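Local atomic coordinates of beta chain (Acipenser stellatus, PDB entry 6IYI), a protein that probably carries oxygen as the beta subunit of a four-chain sturgeon haemoglobin, holding it on the iron of a bound haem. Residues 88-91 and 92-96; 71-74 and 75-79. All blocks are in the same frame, centred on the assembly; numbering follows the deposited sequence.

Contact 1: 88-91 and 92-96; sequences LSAF and HSETL. With HEM (protoporphyrin IX containing Fe), chain D.
The edge of the Phe91 ring is turned toward the face of the His92 imidazole, a T-shaped pair with centroids 5.7 Å apart and planes at 86°. Leu96 comes over one face of Phe91, its CG 4.2 Å from the ring centroid in a CH-pi contact, while haem CHA lies at the ring's edge. Methyl CD1 of Leu96 reaches Phe91 CE2 at 3.4 Å and also touches the porphyrin. At the edge of the imidazole, His92 ND1 donates to Leu88 O, 2.9 Å away and almost exactly in the ring plane, in a nearly straight hydrogen bond (N-H...O 171°). The backbone N of His92 uses the same oxygen from the opposite face of the carbonyl plane, so one acceptor takes two bonds within one helical turn. Leu88, with CG anti to its own N (chi1 -165°), runs alongside the imidazole and sets CD1 3.6 Å from His92 CE1. This is the proximal side of a globin haem pocket: His92 NE2 binds iron at 2.2 Å, and a water is bound to the metal as well. The bond from ND1 restrains rotation of the imidazole and probably makes NE2 a stronger electron donor to the iron.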
ATOM      1  N   LEU B  88      -7.071  11.278  18.908  1.00 21.22           N
ATOM      2  CA  LEU B  88      -6.518   9.922  18.812  1.00 20.83           C
ATOM      3  C   LEU B  88      -5.652   9.790  17.552  1.00 19.15           C
ATOM      4  O   LEU B  88      -4.564   9.258  17.600  1.00 19.04           O
ATOM      5  CB  LEU B  88      -7.621   8.881  18.865  1.00 20.48           C
ATOM      6  CG  LEU B  88      -7.130   7.470  19.132  1.00 21.14           C
ATOM      7  CD1 LEU B  88      -6.398   7.325  20.468  1.00 20.46           C
ATOM      8  CD2 LEU B  88      -8.325   6.556  19.076  1.00 21.74           C
ATOM      9  N   SER B  89      -6.109  10.351  16.456  1.00 20.28           N
ATOM     10  CA  SER B  89      -5.325  10.431  15.227  1.00 21.62           C
ATOM     11  C   SER B  89      -4.010  11.137  15.477  1.00 22.19           C
ATOM     12  O   SER B  89      -2.936  10.557  15.229  1.00 21.54           O
ATOM     13  CB  SER B  89      -6.073  11.178  14.114  1.00 21.99           C
ATOM     14  OG  SER B  89      -5.223  11.307  12.952  1.00 24.20           O
ATOM     15  N   ALA B  90      -4.116  12.358  16.039  1.00 22.35           N
ATOM     16  CA  ALA B  90      -2.978  13.226  16.329  1.00 22.66           C
ATOM     17  C   ALA B  90      -2.015  12.523  17.257  1.00 22.13           C
ATOM     18  O   ALA B  90      -0.785  12.523  17.044  1.00 23.12           O
ATOM     19  CB  ALA B  90      -3.437  14.573  16.922  1.00 23.56           C
ATOM     20  N   PHE B  91      -2.561  11.871  18.264  1.00 20.57           N
ATOM     21  CA  PHE B  91      -1.743  11.061  19.100  1.00 20.32           C
ATOM     22  C   PHE B  91      -0.944   9.935  18.348  1.00 22.21           C
ATOM     23  O   PHE B  91       0.245   9.706  18.660  1.00 22.76           O
ATOM     24  CB  PHE B  91      -2.593  10.440  20.152  1.00 21.44           C
ATOM     25  CG  PHE B  91      -1.823   9.574  21.116  1.00 24.17           C
ATOM     26  CD1 PHE B  91      -0.874  10.148  21.984  1.00 26.97           C
ATOM     27  CD2 PHE B  91      -2.040   8.192  21.170  1.00 24.16           C
ATOM     28  CE1 PHE B  91      -0.169   9.349  22.894  1.00 27.90           C
ATOM     29  CE2 PHE B  91      -1.310   7.393  22.045  1.00 26.53           C
ATOM     30  CZ  PHE B  91      -0.395   7.957  22.916  1.00 29.32           C
ATOM     31  N   HIS B  92      -1.574   9.229  17.406  1.00 20.28           N
ATOM     32  CA  HIS B  92      -0.866   8.143  16.685  1.00 21.02           C
ATOM     33  C   HIS B  92       0.184   8.668  15.711  1.00 21.25           C
ATOM     34  O   HIS B  92       1.167   8.017  15.499  1.00 19.49           O
ATOM     35  CB  HIS B  92      -1.811   7.155  15.994  1.00 19.49           C
ATOM     36  CG  HIS B  92      -2.477   6.201  16.950  1.00 19.55           C
ATOM     37  ND1 HIS B  92      -3.534   6.569  17.758  1.00 21.49           N
ATOM     38  CD2 HIS B  92      -2.197   4.922  17.268  1.00 20.73           C
ATOM     39  CE1 HIS B  92      -3.902   5.536  18.504  1.00 21.58           C
ATOM     40  NE2 HIS B  92      -3.105   4.526  18.223  1.00 20.63           N
ATOM     41  N   SER B  93      -0.057   9.826  15.140  1.00 22.36           N
ATOM     42  CA  SER B  93       0.868  10.486  14.257  1.00 28.48           C
ATOM     43  C   SER B  93       2.036  11.162  15.019  1.00 31.56           C
ATOM     44  O   SER B  93       3.208  10.727  14.925  1.00 29.33           O
ATOM     45  CB  SER B  93       0.085  11.526  13.433  1.00 29.80           C
ATOM     46  OG  SER B  93       0.999  12.263  12.701  1.00 32.85           O
ATOM     47  N   GLU B  94       1.716  12.176  15.834  1.00 34.48           N
ATOM     48  CA  GLU B  94       2.748  13.085  16.368  1.00 34.98           C
ATOM     49  C   GLU B  94       3.496  12.559  17.563  1.00 32.79           C
ATOM     50  O   GLU B  94       4.652  12.857  17.703  1.00 34.19           O
ATOM     51  CB  GLU B  94       2.130  14.438  16.721  1.00 39.14           C
ATOM     52  CG  GLU B  94       1.795  15.241  15.487  1.00 44.29           C
ATOM     53  CD  GLU B  94       0.641  16.168  15.719  1.00 49.61           C
ATOM     54  OE1 GLU B  94       0.411  16.525  16.886  1.00 56.94           O
ATOM     55  OE2 GLU B  94      -0.060  16.516  14.750  1.00 56.65           O
ATOM     56  N   THR B  95       2.848  11.798  18.435  1.00 30.12           N
ATOM     57  CA  THR B  95       3.528  11.194  19.598  1.00 31.59           C
ATOM     58  C   THR B  95       4.158   9.830  19.242  1.00 34.23           C
ATOM     59  O   THR B  95       5.319   9.574  19.580  1.00 40.72           O
ATOM     60  CB  THR B  95       2.548  11.068  20.791  1.00 30.42           C
ATOM     61  OG1 THR B  95       1.876  12.325  20.967  1.00 33.09           O
ATOM     62  CG2 THR B  95       3.229  10.643  22.062  1.00 30.43           C
ATOM     63  N   LEU B  96       3.412   8.972  18.534  1.00 32.30           N
ATOM     64  CA  LEU B  96       3.846   7.591  18.301  1.00 26.93           C
ATOM     65  C   LEU B  96       4.503   7.324  16.924  1.00 24.09           C
ATOM     66  O   LEU B  96       5.223   6.368  16.776  1.00 28.84           O
ATOM     67  CB  LEU B  96       2.659   6.679  18.512  1.00 26.50           C
ATOM     68  CG  LEU B  96       1.970   6.781  19.862  1.00 27.94           C
ATOM     69  CD1 LEU B  96       0.756   5.860  19.784  1.00 28.17           C
ATOM     70  CD2 LEU B  96       2.895   6.370  21.001  1.00 27.57           C
TER
HETATM   71  CHA HEM D 201      -2.767   3.636  22.289  1.00 17.41           C
HETATM   72  CHB HEM D 201      -6.670   3.044  19.576  1.00 15.96           C
HETATM   73  CHC HEM D 201      -4.023   1.128  15.960  1.00 13.48           C
HETATM   74  CHD HEM D 201      -0.065   1.873  18.618  1.00 16.62           C
HETATM   75  C1A HEM D 201      -4.061   3.651  21.836  1.00 16.82           C
HETATM   76  C2A HEM D 201      -5.153   4.040  22.626  1.00 19.72           C
HETATM   77  C3A HEM D 201      -6.241   3.878  21.874  1.00 18.69           C
HETATM   78  C4A HEM D 201      -5.825   3.353  20.629  1.00 16.63           C
HETATM   79  CMA HEM D 201      -7.646   4.190  22.296  1.00 18.83           C
HETATM   80  CAA HEM D 201      -5.115   4.606  24.045  1.00 23.71           C
HETATM   81  CBA HEM D 201      -4.711   6.055  23.762  1.00 29.22           C
HETATM   82  CGA HEM D 201      -4.810   6.931  24.975  1.00 35.47           C
HETATM   83  O1A HEM D 201      -4.152   6.636  25.995  1.00 35.26           O
HETATM   84  O2A HEM D 201      -5.542   7.946  24.918  1.00 40.90           O
HETATM   85  C1B HEM D 201      -6.312   2.425  18.347  1.00 14.73           C
HETATM   86  C2B HEM D 201      -7.258   2.078  17.344  1.00 14.12           C
HETATM   87  C3B HEM D 201      -6.545   1.507  16.329  1.00 15.18           C
HETATM   88  C4B HEM D 201      -5.112   1.582  16.708  1.00 13.96           C
HETATM   89  CMB HEM D 201      -8.757   2.191  17.286  1.00 13.02           C
HETATM   90  CAB HEM D 201      -7.341   1.084  15.165  1.00 15.83           C
HETATM   91  CBB HEM D 201      -6.830   0.810  14.013  1.00 19.83           C
HETATM   92  C1C HEM D 201      -2.681   1.137  16.358  1.00 13.92           C
HETATM   93  C2C HEM D 201      -1.593   0.546  15.621  1.00 15.28           C
HETATM   94  C3C HEM D 201      -0.451   0.781  16.389  1.00 16.20           C
HETATM   95  C4C HEM D 201      -0.875   1.505  17.577  1.00 15.21           C
HETATM   96  CMC HEM D 201      -1.748  -0.159  14.276  1.00 14.48           C
HETATM   97  CAC HEM D 201       0.930   0.361  16.143  1.00 17.19           C
HETATM   98  CBC HEM D 201       1.226  -0.491  15.168  1.00 17.99           C
HETATM   99  C1D HEM D 201      -0.539   2.397  19.845  1.00 17.16           C
HETATM  100  C2D HEM D 201       0.401   2.659  20.950  1.00 17.58           C
HETATM  101  C3D HEM D 201      -0.341   3.161  21.956  1.00 18.14           C
HETATM  102  C4D HEM D 201      -1.724   3.186  21.471  1.00 18.17           C
HETATM  103  CMD HEM D 201       1.938   2.462  20.992  1.00 17.75           C
HETATM  104  CAD HEM D 201       0.193   3.549  23.337  1.00 21.26           C
HETATM  105  CBD HEM D 201       0.207   2.224  24.113  1.00 25.45           C
HETATM  106  CGD HEM D 201       0.885   2.228  25.478  1.00 30.08           C
HETATM  107  O1D HEM D 201       0.202   2.452  26.465  1.00 30.26           O
HETATM  108  O2D HEM D 201       2.096   1.917  25.652  1.00 36.82           O
HETATM  109  NA  HEM D 201      -4.482   3.227  20.627  1.00 15.84           N
HETATM  110  NB  HEM D 201      -5.062   2.154  17.924  1.00 13.90           N
HETATM  111  NC  HEM D 201      -2.201   1.659  17.539  1.00 14.69           N
HETATM  112  ND  HEM D 201      -1.809   2.745  20.182  1.00 15.80           N
HETATM  113 FE   HEM D 201      -3.356   2.483  19.118  1.00 14.64          FE
HETATM  114  O   HOH W   1      -3.365   0.556  19.860  1.00  9.10           O

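Contact 2: 71-74 and 75-79; sequences VGIA and IAHMD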
ATOM      1  N   VAL B  71     -13.017   1.252  19.486  1.00 14.64           N
ATOM      2  CA  VAL B  71     -13.888   0.818  18.409  1.00 14.05           C
ATOM      3  C   VAL B  71     -15.375   1.043  18.763  1.00 14.48           C
ATOM      4  O   VAL B  71     -16.168   1.536  17.910  1.00 13.03           O
ATOM      5  CB  VAL B  71     -13.603  -0.641  18.015  1.00 14.21           C
ATOM      6  CG1 VAL B  71     -14.624  -1.147  17.008  1.00 13.63           C
ATOM      7  CG2 VAL B  71     -12.179  -0.780  17.429  1.00 14.18           C
ATOM      8  N   GLY B  72     -15.759   0.642  19.975  1.00 13.69           N
ATOM      9  CA  GLY B  72     -17.082   0.939  20.535  1.00 14.91           C
ATOM     10  C   GLY B  72     -17.462   2.402  20.448  1.00 15.38           C
ATOM     11  O   GLY B  72     -18.540   2.707  19.987  1.00 15.14           O
ATOM     12  N   ILE B  73     -16.546   3.279  20.880  1.00 17.75           N
ATOM     13  CA  ILE B  73     -16.657   4.735  20.759  1.00 19.70           C
ATOM     14  C   ILE B  73     -16.794   5.179  19.281  1.00 19.56           C
ATOM     15  O   ILE B  73     -17.672   5.970  18.985  1.00 18.53           O
ATOM     16  CB  ILE B  73     -15.542   5.523  21.540  1.00 22.63           C
ATOM     17  CG1 ILE B  73     -15.428   5.128  23.037  1.00 24.54           C
ATOM     18  CG2 ILE B  73     -15.783   7.041  21.581  1.00 24.38           C
ATOM     19  CD1 ILE B  73     -16.736   4.869  23.736  1.00 27.55           C
ATOM     20  N   ALA B  74     -16.000   4.620  18.342  1.00 18.70           N
ATOM     21  CA  ALA B  74     -16.195   4.949  16.929  1.00 16.97           C
ATOM     22  C   ALA B  74     -17.602   4.625  16.464  1.00 17.04           C
ATOM     23  O   ALA B  74     -18.211   5.401  15.667  1.00 15.51           O
ATOM     24  CB  ALA B  74     -15.180   4.234  16.035  1.00 16.09           C
ATOM     25  N   ILE B  75     -18.109   3.462  16.899  1.00 16.70           N
ATOM     26  CA  ILE B  75     -19.482   3.053  16.522  1.00 17.86           C
ATOM     27  C   ILE B  75     -20.468   4.118  17.021  1.00 20.58           C
ATOM     28  O   ILE B  75     -21.325   4.552  16.278  1.00 19.51           O
ATOM     29  CB  ILE B  75     -19.859   1.650  17.012  1.00 16.19           C
ATOM     30  CG1 ILE B  75     -19.050   0.622  16.248  1.00 16.99           C
ATOM     31  CG2 ILE B  75     -21.354   1.369  16.825  1.00 15.97           C
ATOM     32  CD1 ILE B  75     -19.045  -0.742  16.875  1.00 17.05           C
ATOM     33  N   ALA B  76     -20.327   4.536  18.282  1.00 23.89           N
ATOM     34  CA  ALA B  76     -21.182   5.599  18.863  1.00 25.22           C
ATOM     35  C   ALA B  76     -21.045   6.955  18.124  1.00 27.84           C
ATOM     36  O   ALA B  76     -21.982   7.762  18.089  1.00 26.29           O
ATOM     37  CB  ALA B  76     -20.864   5.779  20.344  1.00 25.10           C
ATOM     38  N   HIS B  77     -19.876   7.206  17.541  1.00 28.30           N
ATOM     39  CA  HIS B  77     -19.696   8.379  16.714  1.00 28.61           C
ATOM     40  C   HIS B  77     -19.651   8.050  15.233  1.00 26.60           C
ATOM     41  O   HIS B  77     -18.972   8.755  14.485  1.00 28.40           O
ATOM     42  CB  HIS B  77     -18.434   9.096  17.137  1.00 29.80           C
ATOM     43  CG  HIS B  77     -18.489   9.614  18.527  1.00 33.08           C
ATOM     44  ND1 HIS B  77     -19.006  10.857  18.833  1.00 35.82           N
ATOM     45  CD2 HIS B  77     -18.071   9.078  19.696  1.00 32.94           C
ATOM     46  CE1 HIS B  77     -18.909  11.057  20.135  1.00 34.80           C
ATOM     47  NE2 HIS B  77     -18.336   9.999  20.679  1.00 38.67           N
ATOM     48  N   MET B  78     -20.372   7.019  14.782  1.00 25.40           N
ATOM     49  CA  MET B  78     -20.173   6.540  13.398  1.00 25.84           C
ATOM     50  C   MET B  78     -20.611   7.518  12.285  1.00 28.29           C
ATOM     51  O   MET B  78     -20.234   7.339  11.074  1.00 24.03           O
ATOM     52  CB  MET B  78     -20.805   5.179  13.171  1.00 26.02           C
ATOM     53  CG  MET B  78     -22.314   5.121  13.114  1.00 25.88           C
ATOM     54  SD  MET B  78     -22.916   3.408  13.221  1.00 28.29           S
ATOM     55  CE  MET B  78     -22.820   2.920  11.506  1.00 29.02           C
ATOM     56  N   ASP B  79     -21.424   8.506  12.681  1.00 29.00           N
ATOM     57  CA  ASP B  79     -21.762   9.627  11.803  1.00 33.15           C
ATOM     58  C   ASP B  79     -20.791  10.803  11.882  1.00 34.13           C
ATOM     59  O   ASP B  79     -20.950  11.729  11.122  1.00 41.20           O
ATOM     60  CB  ASP B  79     -23.174  10.124  12.123  1.00 32.53           C
ATOM     61  CG  ASP B  79     -24.185   9.087  11.862  1.00 33.28           C
ATOM     62  OD1 ASP B  79     -24.380   8.707  10.686  1.00 32.86           O
ATOM     63  OD2 ASP B  79     -24.751   8.583  12.840  1.00 35.57           O
TER
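Ile73 and His77 lie side by side and point the same way, one helical turn apart, with methyl CG2 of Ile73 3.6 Å from CD2 of the His77 imidazole. CG2 stands anti to the Ile73 backbone N, which carries this branch forward along the helix to the ring. The imidazole in turn presents an edge to the backbone: Ile73 O lies near the ring plane, 3.2 Å from His77 CD2. That oxygen, Ile73 O, also accepts the bond from His77 N at 2.9 Å, so side chain and main chain of the histidine gather at one carbonyl. Ile75 leans back over the preceding turn, its CG1 3.5 Å from Val71 O, and its CD1 meets Val71 CG1 more loosely at 4.4 Å. These contacts close the C-terminal end of helix 58-76, in the globin fold the helix E that flanks the haem; Val71 still lies near the porphyrin. The i-to-i+4 ladder runs through Ile75 N to Val71 O (2.9 Å) and Ala76 N to Gly72 O (3.1 Å) before His77 leaves helical backbone angles. Beyond it, Met78 N bonds to Ile75 O. Ala74 packs on Met133 and Ile137 of helix 124-142, whereas Ile75 and Met78 both touch Ile11 of helix 5-15. Past the turn, the carboxylate of Asp79 forms a salt bridge with Arg8.

Overall arrangement
From the N terminus the chain meets contact 2 first, at the end of helix 58-76, and then contact 1, on helix 86-95. Each joins adjoining segments, so neither closes a long loop; the two stand in series without nesting or crossing. Between them lies the short helix 81-84, which Ala74 and His77 touch. The centres of contacts 1 and 2 are about 19 Å apart and their nearest atoms about 7 Å, so they do not meet directly. Contact 2 ties the end of its helix to helices 5-15 and 124-142, while contact 1 supplies the proximal ligand of the haem iron and reaches the C-terminal segment, where Ser89 OG bonds to Leu141 O and Glu144 N and His92 touches Tyr145.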